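Local coordinates for S12 family peptidase (Streptomyces sp. 82F2, PDB 3WWX), which probably hydrolyses amide bonds with a preference for D-configured substrates, as a secreted enzyme of the serine beta-lactamase family, at residues Leu102-Gly107 against Thr161-Ala166; Asp76-Trp81 against Ile96-Leu101; Ile54-Thr59 against Gly235-Met240. One frame throughout, in Å; residues are numbered along the deposited sequence.

Contact 1 of 3, residues Leu102-Gly107 against Thr161-Ala166; sequences LNHTSG and TNFVLA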
ATOM      1  N   LEU A 102     -11.025  -6.549   1.547  1.00 10.86           N
ATOM      2  CA  LEU A 102     -10.409  -5.559   0.671  1.00 10.60           C
ATOM      3  C   LEU A 102     -10.717  -4.113   1.023  1.00 10.37           C
ATOM      4  O   LEU A 102      -9.939  -3.223   0.679  1.00 10.39           O
ATOM      5  CB  LEU A 102     -10.786  -5.838  -0.783  1.00 11.06           C
ATOM      6  CG  LEU A 102     -10.323  -7.174  -1.328  1.00 10.49           C
ATOM      7  CD1 LEU A 102     -10.939  -7.370  -2.709  1.00 14.98           C
ATOM      8  CD2 LEU A 102      -8.807  -7.294  -1.379  1.00 13.77           C
ATOM      9  N   ASN A 103     -11.829  -3.864   1.715  1.00 10.69           N
ATOM     10  CA  ASN A 103     -12.175  -2.517   2.163  1.00 11.91           C
ATOM     11  C   ASN A 103     -12.055  -2.297   3.679  1.00 10.77           C
ATOM     12  O   ASN A 103     -12.453  -1.262   4.198  1.00 11.46           O
ATOM     13  CB  ASN A 103     -13.555  -2.094   1.635  1.00 11.05           C
ATOM     14  CG  ASN A 103     -14.688  -2.951   2.155  1.00 13.81           C
ATOM     15  OD1 ASN A 103     -14.573  -3.617   3.180  1.00 12.16           O
ATOM     16  ND2 ASN A 103     -15.812  -2.902   1.466  1.00 13.83           N
ATOM     17  N   HIS A 104     -11.464  -3.280   4.364  1.00 10.91           N
ATOM     18  CA  HIS A 104     -11.184  -3.202   5.802  1.00  9.99           C
ATOM     19  C   HIS A 104     -12.442  -3.049   6.659  1.00 10.46           C
ATOM     20  O   HIS A 104     -12.399  -2.440   7.725  1.00 11.72           O
ATOM     21  CB  HIS A 104     -10.190  -2.082   6.130  1.00 10.73           C
ATOM     22  CG  HIS A 104      -8.871  -2.221   5.441  1.00 11.76           C
ATOM     23  ND1 HIS A 104      -7.951  -3.201   5.756  1.00 10.60           N
ATOM     24  CD2 HIS A 104      -8.321  -1.496   4.446  1.00 10.44           C
ATOM     25  CE1 HIS A 104      -6.894  -3.066   4.983  1.00  9.68           C
ATOM     26  NE2 HIS A 104      -7.092  -2.037   4.174  1.00  9.14           N
ATOM     27  N   THR A 105     -13.540  -3.660   6.222  1.00 11.21           N
ATOM     28  CA  THR A 105     -14.734  -3.721   7.076  1.00 12.02           C
ATOM     29  C   THR A 105     -14.929  -5.109   7.676  1.00 11.92           C
ATOM     30  O   THR A 105     -15.967  -5.381   8.289  1.00 13.47           O
ATOM     31  CB  THR A 105     -15.996  -3.277   6.320  1.00 12.99           C
ATOM     32  OG1 THR A 105     -16.257  -4.151   5.211  1.00 12.57           O
ATOM     33  CG2 THR A 105     -15.839  -1.832   5.838  1.00 13.60           C
ATOM     34  N   SER A 106     -13.934  -5.991   7.521  1.00 10.88           N
ATOM     35  CA  SER A 106     -13.991  -7.330   8.111  1.00 10.27           C
ATOM     36  C   SER A 106     -13.962  -7.335   9.635  1.00 12.38           C
ATOM     37  O   SER A 106     -14.573  -8.216  10.252  1.00 13.94           O
ATOM     38  CB  SER A 106     -12.817  -8.165   7.612  1.00 13.56           C
ATOM     39  OG  SER A 106     -11.633  -7.608   8.161  1.00 10.93           O
ATOM     40  N   GLY A 107     -13.249  -6.392  10.239  1.00 11.33           N
ATOM     41  CA  GLY A 107     -13.031  -6.382  11.679  1.00 12.50           C
ATOM     42  C   GLY A 107     -11.869  -7.253  12.132  1.00 11.91           C
ATOM     43  O   GLY A 107     -11.630  -7.386  13.332  1.00 12.58           O
ATOM     44  N   THR A 161      -3.804  -7.800   8.170  1.00  8.48           N
ATOM     45  CA  THR A 161      -4.199  -9.202   8.038  1.00  8.61           C
ATOM     46  C   THR A 161      -5.168  -9.369   6.885  1.00  8.92           C
ATOM     47  O   THR A 161      -5.167 -10.397   6.203  1.00  8.98           O
ATOM     48  CB  THR A 161      -4.874  -9.712   9.314  1.00  8.88           C
ATOM     49  OG1 THR A 161      -4.118  -9.255  10.440  1.00 10.07           O
ATOM     50  CG2 THR A 161      -4.911 -11.239   9.320  1.00 10.56           C
ATOM     51  N   ASN A 162      -5.978  -8.356   6.632  1.00  9.45           N
ATOM     52  CA  ASN A 162      -6.948  -8.448   5.549  1.00  9.87           C
ATOM     53  C   ASN A 162      -6.291  -8.730   4.225  1.00  9.98           C
ATOM     54  O   ASN A 162      -6.826  -9.519   3.444  1.00 10.12           O
ATOM     55  CB  ASN A 162      -7.755  -7.171   5.438  1.00  9.41           C
ATOM     56  CG  ASN A 162      -8.814  -7.071   6.508  1.00 10.78           C
ATOM     57  OD1 ASN A 162      -9.370  -8.089   6.925  1.00 11.34           O
ATOM     58  ND2 ASN A 162      -9.112  -5.864   6.943  1.00 10.39           N
ATOM     59  N   PHE A 163      -5.138  -8.114   3.965  1.00  9.59           N
ATOM     60  CA  PHE A 163      -4.485  -8.289   2.669  1.00  9.71           C
ATOM     61  C   PHE A 163      -3.540  -9.469   2.618  1.00 10.06           C
ATOM     62  O   PHE A 163      -3.328 -10.016   1.544  1.00  9.82           O
ATOM     63  CB  PHE A 163      -3.871  -6.985   2.177  1.00 10.08           C
ATOM     64  CG  PHE A 163      -4.900  -6.096   1.522  1.00  8.70           C
ATOM     65  CD1 PHE A 163      -5.859  -5.444   2.291  1.00  9.35           C
ATOM     66  CD2 PHE A 163      -4.943  -5.946   0.153  1.00 10.60           C
ATOM     67  CE1 PHE A 163      -6.844  -4.680   1.711  1.00  9.97           C
ATOM     68  CE2 PHE A 163      -5.932  -5.162  -0.434  1.00 10.70           C
ATOM     69  CZ  PHE A 163      -6.878  -4.526   0.346  1.00 10.63           C
ATOM     70  N   VAL A 164      -3.021  -9.923   3.755  1.00  9.48           N
ATOM     71  CA  VAL A 164      -2.376 -11.230   3.781  1.00  8.67           C
ATOM     72  C   VAL A 164      -3.390 -12.337   3.430  1.00  8.47           C
ATOM     73  O   VAL A 164      -3.096 -13.215   2.610  1.00  9.40           O
ATOM     74  CB  VAL A 164      -1.680 -11.475   5.127  1.00  8.88           C
ATOM     75  CG1 VAL A 164      -1.088 -12.872   5.188  1.00 10.33           C
ATOM     76  CG2 VAL A 164      -0.594 -10.428   5.329  1.00 10.75           C
ATOM     77  N   LEU A 165      -4.572 -12.296   4.029  1.00  9.40           N
ATOM     78  CA  LEU A 165      -5.655 -13.215   3.663  1.00  9.16           C
ATOM     79  C   LEU A 165      -6.009 -13.077   2.180  1.00 11.40           C
ATOM     80  O   LEU A 165      -6.172 -14.080   1.485  1.00 10.85           O
ATOM     81  CB  LEU A 165      -6.874 -12.945   4.539  1.00 10.70           C
ATOM     82  CG  LEU A 165      -6.679 -13.387   5.990  1.00 10.97           C
ATOM     83  CD1 LEU A 165      -7.707 -12.780   6.878  1.00 11.00           C
ATOM     84  CD2 LEU A 165      -6.685 -14.921   6.090  1.00 11.72           C
ATOM     85  N   ALA A 166      -6.109 -11.848   1.674  1.00 10.14           N
ATOM     86  CA  ALA A 166      -6.453 -11.657   0.268  1.00 10.29           C
ATOM     87  C   ALA A 166      -5.420 -12.339  -0.639  1.00 11.03           C
ATOM     88  O   ALA A 166      -5.773 -12.954  -1.656  1.00 11.39           O
ATOM     89  CB  ALA A 166      -6.564 -10.188  -0.040  1.00  9.56           C
TER
HETATM   90  O   HOH W   1     -10.997  -4.651   9.343  1.00 11.24           O
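A buried loop-on-helix contact sets His104 and Ser106, in the turn that leaves helix 98-102, against Asn162 near the start of helix 160-174. The Asn162 amide spans the two. Its ND2 donates to His104 ND1 at 3.1 Å along a nearly straight path (N-H...N 170°); the acceptor lies in the amide plane, whereas the amide nitrogen is tilted 25° from the imidazole plane. Its OD1 accepts from Ser106 OG at 2.6 Å, a hydroxyl turned there by its place between backbone N and carbonyl carbon (chi1 68°) and in turn hydrogen-bonded to the backbone N of Ile108. With both ends bonded, the flip of the amide is decided. A water accepts from Asn162 ND2 and Gly107 N. His104, with positive phi, is the C' residue of a Schellman motif, and Asn103 OD1 closes an Asx turn to Thr105 N. Phe163 lies obliquely beside the imidazole, ring centroids 5.3 Å apart, and turns its CZ edge to Leu102 O at 3.3 Å. Leu102 CD2 reaches Phe163 CE2 (3.7 Å) and Ala166 CB. Tyr158 stacks on His104 and Tyr283 meets it edge-to-face, while helix 55-68 packs on Leu102 and Ala166 through Leu63 and on Phe163 through Lys56 and Thr59.

Contact 2 of 3, residues Asp76-Trp81 against Ile96-Leu101; sequences DPVEKW and ITVRQL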
ATOM      1  N   ASP A  76     -18.307 -13.916  -1.763  1.00 16.38           N
ATOM      2  CA  ASP A  76     -18.100 -15.236  -1.157  1.00 15.95           C
ATOM      3  C   ASP A  76     -17.575 -15.081   0.279  1.00 18.03           C
ATOM      4  O   ASP A  76     -16.747 -14.204   0.550  1.00 15.81           O
ATOM      5  CB  ASP A  76     -17.049 -16.060  -1.918  1.00 18.83           C
ATOM      6  CG  ASP A  76     -17.543 -16.635  -3.245  1.00 21.73           C
ATOM      7  OD1 ASP A  76     -18.777 -16.751  -3.451  1.00 23.46           O
ATOM      8  OD2 ASP A  76     -16.672 -16.999  -4.074  1.00 22.57           O
ATOM      9  N   PRO A  77     -17.999 -15.950   1.194  1.00 17.19           N
ATOM     10  CA  PRO A  77     -17.335 -15.980   2.499  1.00 13.48           C
ATOM     11  C   PRO A  77     -15.871 -16.386   2.382  1.00 15.60           C
ATOM     12  O   PRO A  77     -15.499 -17.203   1.547  1.00 15.68           O
ATOM     13  CB  PRO A  77     -18.111 -17.055   3.285  1.00 15.99           C
ATOM     14  CG  PRO A  77     -19.392 -17.215   2.553  1.00 22.23           C
ATOM     15  CD  PRO A  77     -19.123 -16.905   1.119  1.00 17.78           C
ATOM     16  N   VAL A  78     -15.039 -15.813   3.233  1.00 14.33           N
ATOM     17  CA  VAL A  78     -13.638 -16.164   3.250  1.00 15.77           C
ATOM     18  C   VAL A  78     -13.460 -17.671   3.492  1.00 13.76           C
ATOM     19  O   VAL A  78     -12.577 -18.306   2.910  1.00 15.38           O
ATOM     20  CB  VAL A  78     -12.906 -15.337   4.319  1.00 15.96           C
ATOM     21  CG1 VAL A  78     -11.473 -15.801   4.478  1.00 18.73           C
ATOM     22  CG2 VAL A  78     -12.941 -13.847   3.950  1.00 17.76           C
ATOM     23  N   GLU A  79     -14.346 -18.240   4.312  1.00 15.07           N
ATOM     24  CA  GLU A  79     -14.306 -19.675   4.629  1.00 16.37           C
ATOM     25  C   GLU A  79     -14.357 -20.570   3.384  1.00 16.62           C
ATOM     26  O   GLU A  79     -13.755 -21.648   3.358  1.00 19.00           O
ATOM     27  CB  GLU A  79     -15.457 -20.020   5.578  1.00 19.52           C
ATOM     28  CG  GLU A  79     -15.447 -21.470   6.085  1.00 19.60           C
ATOM     29  CD  GLU A  79     -14.417 -21.724   7.167  1.00 21.00           C
ATOM     30  OE1 GLU A  79     -14.047 -22.901   7.350  1.00 29.84           O
ATOM     31  OE2 GLU A  79     -14.005 -20.757   7.855  1.00 25.05           O
ATOM     32  N   LYS A  80     -15.076 -20.120   2.357  1.00 16.25           N
ATOM     33  CA  LYS A  80     -15.166 -20.878   1.108  1.00 17.04           C
ATOM     34  C   LYS A  80     -13.797 -21.134   0.507  1.00 16.28           C
ATOM     35  O   LYS A  80     -13.498 -22.222   0.019  1.00 20.65           O
ATOM     36  CB  LYS A  80     -16.047 -20.138   0.106  1.00 19.00           C
ATOM     37  CG  LYS A  80     -16.246 -20.843  -1.216  1.00 20.38           C
ATOM     38  CD  LYS A  80     -17.313 -20.135  -2.034  1.00 22.97           C
ATOM     39  CE  LYS A  80     -17.667 -20.900  -3.303  1.00 32.10           C
ATOM     40  NZ  LYS A  80     -16.547 -20.912  -4.253  1.00 34.88           N
ATOM     41  N   TRP A  81     -12.945 -20.107   0.563  1.00 16.89           N
ATOM     42  CA  TRP A  81     -11.644 -20.151  -0.070  1.00 17.70           C
ATOM     43  C   TRP A  81     -10.526 -20.565   0.871  1.00 15.87           C
ATOM     44  O   TRP A  81      -9.552 -21.160   0.425  1.00 17.90           O
ATOM     45  CB  TRP A  81     -11.352 -18.783  -0.700  1.00 17.16           C
ATOM     46  CG  TRP A  81     -12.284 -18.549  -1.817  1.00 16.79           C
ATOM     47  CD1 TRP A  81     -13.432 -17.821  -1.801  1.00 19.01           C
ATOM     48  CD2 TRP A  81     -12.185 -19.132  -3.105  1.00 15.38           C
ATOM     49  NE1 TRP A  81     -14.059 -17.904  -3.030  1.00 19.88           N
ATOM     50  CE2 TRP A  81     -13.302 -18.696  -3.850  1.00 17.92           C
ATOM     51  CE3 TRP A  81     -11.250 -19.966  -3.713  1.00 18.00           C
ATOM     52  CZ2 TRP A  81     -13.512 -19.086  -5.169  1.00 20.05           C
ATOM     53  CZ3 TRP A  81     -11.462 -20.353  -5.038  1.00 19.39           C
ATOM     54  CH2 TRP A  81     -12.580 -19.905  -5.745  1.00 21.86           C
ATOM     55  N   ILE A  96     -17.506 -13.420   7.109  1.00 15.23           N
ATOM     56  CA  ILE A  96     -16.703 -12.342   6.522  1.00 15.51           C
ATOM     57  C   ILE A  96     -16.518 -12.646   5.051  1.00 15.09           C
ATOM     58  O   ILE A  96     -16.185 -13.775   4.697  1.00 16.25           O
ATOM     59  CB  ILE A  96     -15.307 -12.287   7.165  1.00 13.60           C
ATOM     60  CG1 ILE A  96     -15.397 -11.927   8.648  1.00 13.87           C
ATOM     61  CG2 ILE A  96     -14.414 -11.239   6.453  1.00 14.22           C
ATOM     62  CD1 ILE A  96     -14.122 -12.216   9.423  1.00 14.78           C
ATOM     63  N   THR A  97     -16.718 -11.649   4.182  1.00 13.77           N
ATOM     64  CA  THR A  97     -16.550 -11.859   2.746  1.00 15.05           C
ATOM     65  C   THR A  97     -15.197 -11.346   2.259  1.00 12.45           C
ATOM     66  O   THR A  97     -14.528 -10.577   2.953  1.00 13.43           O
ATOM     67  CB  THR A  97     -17.634 -11.141   1.937  1.00 17.39           C
ATOM     68  OG1 THR A  97     -17.468  -9.726   2.051  1.00 15.55           O
ATOM     69  CG2 THR A  97     -19.018 -11.508   2.466  1.00 17.47           C
ATOM     70  N   VAL A  98     -14.793 -11.793   1.080  1.00 13.39           N
ATOM     71  CA  VAL A  98     -13.524 -11.363   0.512  1.00 12.15           C
ATOM     72  C   VAL A  98     -13.570  -9.844   0.297  1.00 13.01           C
ATOM     73  O   VAL A  98     -12.574  -9.153   0.551  1.00 12.60           O
ATOM     74  CB  VAL A  98     -13.194 -12.120  -0.788  1.00 13.56           C
ATOM     75  CG1 VAL A  98     -11.910 -11.627  -1.405  1.00 14.85           C
ATOM     76  CG2 VAL A  98     -13.110 -13.621  -0.522  1.00 15.86           C
ATOM     77  N   ARG A  99     -14.723  -9.308  -0.106  1.00 12.64           N
ATOM     78  CA  ARG A  99     -14.875  -7.857  -0.275  1.00 11.49           C
ATOM     79  C   ARG A  99     -14.570  -7.108   1.012  1.00 10.67           C
ATOM     80  O   ARG A  99     -13.934  -6.062   0.993  1.00 12.26           O
ATOM     81  CB  ARG A  99     -16.291  -7.509  -0.744  1.00 12.76           C
ATOM     82  CG  ARG A  99     -16.482  -6.040  -1.151  1.00 14.60           C
ATOM     83  CD  ARG A  99     -17.954  -5.714  -1.543  1.00 13.85           C
ATOM     84  NE  ARG A  99     -18.422  -6.646  -2.564  1.00 14.74           N
ATOM     85  CZ  ARG A  99     -18.040  -6.625  -3.838  1.00 15.42           C
ATOM     86  NH1 ARG A  99     -17.220  -5.673  -4.289  1.00 13.62           N
ATOM     87  NH2 ARG A  99     -18.491  -7.548  -4.687  1.00 16.86           N
ATOM     88  N   GLN A 100     -15.024  -7.646   2.143  1.00 12.85           N
ATOM     89  CA  GLN A 100     -14.795  -7.008   3.427  1.00 12.10           C
ATOM     90  C   GLN A 100     -13.318  -7.024   3.847  1.00 11.30           C
ATOM     91  O   GLN A 100     -12.882  -6.131   4.567  1.00 12.00           O
ATOM     92  CB  GLN A 100     -15.683  -7.659   4.499  1.00 13.96           C
ATOM     93  CG  GLN A 100     -17.153  -7.367   4.298  1.00 13.27           C
ATOM     94  CD  GLN A 100     -18.040  -8.162   5.231  1.00 16.97           C
ATOM     95  OE1 GLN A 100     -17.742  -9.304   5.571  1.00 19.48           O
ATOM     96  NE2 GLN A 100     -19.139  -7.548   5.650  1.00 18.60           N
ATOM     97  N   LEU A 101     -12.559  -8.008   3.372  1.00 10.65           N
ATOM     98  CA  LEU A 101     -11.099  -7.947   3.519  1.00 10.49           C
ATOM     99  C   LEU A 101     -10.575  -6.733   2.783  1.00 12.29           C
ATOM    100  O   LEU A 101      -9.791  -5.950   3.323  1.00 10.52           O
ATOM    101  CB  LEU A 101     -10.424  -9.186   2.935  1.00 12.05           C
ATOM    102  CG  LEU A 101     -10.852 -10.574   3.442  1.00 10.90           C
ATOM    103  CD1 LEU A 101     -10.062 -11.644   2.734  1.00 12.05           C
ATOM    104  CD2 LEU A 101     -10.674 -10.676   4.965  1.00 11.96           C
TER
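An isolated antiparallel beta bridge joins Pro77 to Thr97 where two loops run into a weakly bonded helical turn, 78-81, and helix 98-102. The bridged residues form a non-hydrogen-bonded pair, their CA atoms 4.2 Å apart, so the missing NH of Pro77 costs no bond. The flanking residues make both bonds: Val78 N donates to Ile96 O at 2.8 Å, and Val98 N to Asp76 O at 3.1 Å. Between them, two CA-H...O contacts run in reciprocal fashion, from Thr97 CA to Asp76 O and from Pro77 CA to Ile96 O.

Val78 carries the apolar part. Its CG2 branch, anti to its own carbonyl carbon, turns to the other segment and meets Leu101 CD1 at 3.8 Å, with Ile96 CG2 at a similar distance. Beyond, Leu101 packs on Asn162 and Leu165 of helix 160-174, which ties this outlying corner to the helical domain.

Each segment also braces itself. Asp76 OD2 accepts from Trp81 NE1 at 3.0 Å, the donor coming to the anti side of the carboxylate and 26° out of its plane, while OD2 lies in the plane of the indole; this fixes the ring beside the turn, with Lys80 CG above one face, toward the rim. In 96-101, Thr97 is the N-cap of helix 98-102: Gln100 N donates to Thr97 OG1 at 3.2 Å, and Thr97 N returns a bond to Gln100 OE1 at 2.9 Å. Thr97 OG1 sits between the backbone N and the carbonyl carbon (chi1 68°), facing the first turn. The isolated bridge adds Asp76 O as acceptor for Val98 N, and the reciprocal Thr97-Gln100 pair is a capping box, a motif of helix N-termini.

Contact 3 of 3, residues Ile54-Thr59 against Gly235-Met240; sequences ITKTFT and GAAGEM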
ATOM      1  N   ILE A  54       0.983   0.512  -0.483  1.00  8.68           N
ATOM      2  CA  ILE A  54       0.580   0.649  -1.879  1.00  9.13           C
ATOM      3  C   ILE A  54       0.435  -0.719  -2.563  1.00  8.86           C
ATOM      4  O   ILE A  54      -0.362  -0.889  -3.497  1.00  9.80           O
ATOM      5  CB  ILE A  54       1.559   1.590  -2.591  1.00  7.46           C
ATOM      6  CG1 ILE A  54       1.232   3.040  -2.243  1.00 10.05           C
ATOM      7  CG2 ILE A  54       1.569   1.382  -4.108  1.00 10.09           C
ATOM      8  CD1 ILE A  54       2.364   4.005  -2.555  1.00 10.21           C
ATOM      9  N   THR A  55       1.176  -1.708  -2.071  1.00  8.30           N
ATOM     10  CA  THR A  55       1.048  -3.078  -2.557  1.00  8.77           C
ATOM     11  C   THR A  55      -0.397  -3.533  -2.555  1.00  9.92           C
ATOM     12  O   THR A  55      -0.827  -4.295  -3.431  1.00  9.63           O
ATOM     13  CB  THR A  55       1.863  -4.029  -1.669  1.00  7.65           C
ATOM     14  OG1 THR A  55       3.248  -3.639  -1.667  1.00  8.63           O
ATOM     15  CG2 THR A  55       1.753  -5.474  -2.131  1.00  9.35           C
ATOM     16  N   LYS A  56      -1.167  -3.076  -1.572  1.00  9.54           N
ATOM     17  CA  LYS A  56      -2.563  -3.471  -1.461  1.00  7.49           C
ATOM     18  C   LYS A  56      -3.354  -3.202  -2.737  1.00  9.57           C
ATOM     19  O   LYS A  56      -4.262  -3.952  -3.059  1.00  9.37           O
ATOM     20  CB  LYS A  56      -3.231  -2.763  -0.295  1.00  9.22           C
ATOM     21  CG  LYS A  56      -2.748  -3.232   1.059  1.00  8.55           C
ATOM     22  CD  LYS A  56      -3.596  -2.652   2.183  1.00  9.83           C
ATOM     23  CE  LYS A  56      -3.184  -3.187   3.546  1.00  9.14           C
ATOM     24  NZ  LYS A  56      -1.844  -2.743   3.960  1.00 10.88           N
ATOM     25  N   THR A  57      -3.063  -2.113  -3.444  1.00  9.17           N
ATOM     26  CA  THR A  57      -3.818  -1.832  -4.658  1.00  8.31           C
ATOM     27  C   THR A  57      -3.549  -2.902  -5.715  1.00  9.96           C
ATOM     28  O   THR A  57      -4.459  -3.294  -6.459  1.00  9.77           O
ATOM     29  CB  THR A  57      -3.476  -0.455  -5.213  1.00  8.63           C
ATOM     30  OG1 THR A  57      -3.548   0.516  -4.171  1.00  9.41           O
ATOM     31  CG2 THR A  57      -4.445  -0.090  -6.319  1.00 10.33           C
ATOM     32  N   PHE A  58      -2.307  -3.382  -5.783  1.00  9.12           N
ATOM     33  CA  PHE A  58      -1.966  -4.462  -6.707  1.00  8.86           C
ATOM     34  C   PHE A  58      -2.724  -5.739  -6.336  1.00 10.53           C
ATOM     35  O   PHE A  58      -3.314  -6.405  -7.181  1.00 10.51           O
ATOM     36  CB  PHE A  58      -0.461  -4.719  -6.717  1.00  9.43           C
ATOM     37  CG  PHE A  58       0.342  -3.600  -7.329  1.00  9.38           C
ATOM     38  CD1 PHE A  58       0.730  -2.510  -6.561  1.00 10.28           C
ATOM     39  CD2 PHE A  58       0.722  -3.635  -8.656  1.00  9.46           C
ATOM     40  CE1 PHE A  58       1.480  -1.470  -7.101  1.00  9.96           C
ATOM     41  CE2 PHE A  58       1.469  -2.577  -9.205  1.00  9.62           C
ATOM     42  CZ  PHE A  58       1.852  -1.513  -8.428  1.00 10.29           C
ATOM     43  N   THR A  59      -2.709  -6.091  -5.062  1.00  9.30           N
ATOM     44  CA  THR A  59      -3.422  -7.263  -4.588  1.00  9.65           C
ATOM     45  C   THR A  59      -4.915  -7.208  -4.909  1.00 11.16           C
ATOM     46  O   THR A  59      -5.492  -8.192  -5.423  1.00 11.04           O
ATOM     47  CB  THR A  59      -3.180  -7.403  -3.075  1.00  9.26           C
ATOM     48  OG1 THR A  59      -1.771  -7.527  -2.868  1.00  9.88           O
ATOM     49  CG2 THR A  59      -3.909  -8.594  -2.483  1.00 10.49           C
ATOM     50  N   GLY A 235       4.298  -9.020   2.880  1.00  9.29           N
ATOM     51  CA  GLY A 235       3.723  -9.790   1.796  1.00 10.41           C
ATOM     52  C   GLY A 235       2.716  -9.000   0.984  1.00  8.58           C
ATOM     53  O   GLY A 235       2.986  -7.869   0.558  1.00  8.50           O
ATOM     54  N   ALA A 236       1.558  -9.610   0.748  1.00  9.42           N
ATOM     55  CA  ALA A 236       0.538  -9.015  -0.113  1.00  7.61           C
ATOM     56  C   ALA A 236      -0.104  -7.756   0.483  1.00  9.62           C
ATOM     57  O   ALA A 236      -0.870  -7.070  -0.192  1.00  9.93           O
ATOM     58  CB  ALA A 236      -0.520 -10.048  -0.454  1.00  9.21           C
ATOM     59  N   ALA A 237       0.242  -7.425   1.727  1.00  8.71           N
ATOM     60  CA  ALA A 237      -0.175  -6.178   2.341  1.00  9.00           C
ATOM     61  C   ALA A 237       0.847  -5.060   2.160  1.00  7.61           C
ATOM     62  O   ALA A 237       0.545  -3.910   2.428  1.00 10.10           O
ATOM     63  CB  ALA A 237      -0.419  -6.401   3.818  1.00  9.51           C
ATOM     64  N   GLY A 238       2.067  -5.379   1.732  1.00  8.44           N
ATOM     65  CA  GLY A 238       3.065  -4.324   1.652  1.00  7.95           C
ATOM     66  C   GLY A 238       4.478  -4.569   1.167  1.00  8.83           C
ATOM     67  O   GLY A 238       5.317  -3.706   1.410  1.00  9.26           O
ATOM     68  N   GLU A 239       4.771  -5.664   0.465  1.00  7.40           N
ATOM     69  CA  GLU A 239       6.163  -6.006   0.162  1.00  8.77           C
ATOM     70  C   GLU A 239       6.794  -5.345  -1.066  1.00  8.66           C
ATOM     71  O   GLU A 239       8.006  -5.467  -1.243  1.00  8.96           O
ATOM     72  CB  GLU A 239       6.294  -7.520  -0.065  1.00  8.55           C
ATOM     73  CG  GLU A 239       5.619  -8.066  -1.312  1.00  9.70           C
ATOM     74  CD  GLU A 239       6.073  -9.473  -1.595  1.00 13.03           C
ATOM     75  OE1 GLU A 239       7.245  -9.618  -1.967  1.00 14.51           O
ATOM     76  OE2 GLU A 239       5.247 -10.396  -1.443  1.00 13.56           O
ATOM     77  N   MET A 240       5.999  -4.729  -1.947  1.00  8.20           N
ATOM     78  CA  MET A 240       6.540  -4.373  -3.269  1.00  7.10           C
ATOM     79  C   MET A 240       7.578  -3.251  -3.253  1.00  7.71           C
ATOM     80  O   MET A 240       7.600  -2.413  -2.356  1.00  7.63           O
ATOM     81  CB  MET A 240       5.406  -4.074  -4.244  1.00  9.21           C
ATOM     82  CG  MET A 240       4.628  -5.335  -4.574  1.00  8.74           C
ATOM     83  SD  MET A 240       3.208  -5.076  -5.637  1.00  9.83           S
ATOM     84  CE  MET A 240       4.026  -4.446  -7.115  1.00 10.88           C
TER
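Backbones approach closely where the first turn of helix 55-68 meets residues 235-240, with the CA atoms of Thr55 and Gly238 4.8 Å apart and those of Lys56 and Ala237 5.2 Å apart. The helix start bears the S-x-x-K sequence motif of serine beta-lactamases and related peptidases, of which Lys56 is the lysine; in relatives this helix carries the nucleophilic serine.

Three side chains of the helix bond to backbone atoms of the loop. Thr55 OG1 accepts from Met240 N at 3.0 Å (N-H...O 162°) and is also hydrogen-bonded to Gly52 O, so the hydroxyl joins the loop to the residues leading into the helix. Its CB rests on Gly238 CA, while CG2, anti to the backbone N, faces Ala236 O. Lys56 bends at its last torsion, chi4 67°, which brings NZ to Ala237 O at 3.1 Å in the carbonyl plane, on a lone pair; NZ is also hydrogen-bonded to Tyr158 OH and Asn160 OD1. One turn on, Thr59 OG1 donates to Ala236 O at 2.9 Å, again in plane and on a lone pair. Two successive carbonyls of the 3-10 turn 236-237 are thus satisfied by the helix.

Apolar contact falls to Phe58 and Met240, a Met-aromatic pair on a ring that Phe250 also stacks with. Met240 SD sits over the ring toward its CG side. The side chain bends at chi3, and CE makes a CH-pi contact over the ring centre, 3.6 Å from the Phe58 centroid and 4° off the ring normal.

In the fold
Contact 1 touches both others: its centre lies about 9 Å from that of contact 2 and about 12 Å from that of contact 3, whereas contacts 2 and 3 do not touch, their nearest atoms being about 7 Å apart. Thr105 N probably bonds to Gln100 O (3.0 Å), joining contacts 1 and 2 at the C-terminal end of helix 98-102. Phe163 joins contacts 1 and 3, its CE2 lying 3.3 Å from Lys56 O. Tyr158 and Asn160 fit the Y-x-N motif of relatives, as Lys56 fits S-x-x-K, so Tyr158 links contact 1 to what is probably the catalytic centre beside contact 3. Gly238 lies about 10 Å from the bound octane 1,8-diamine; contact 2 is peripheral.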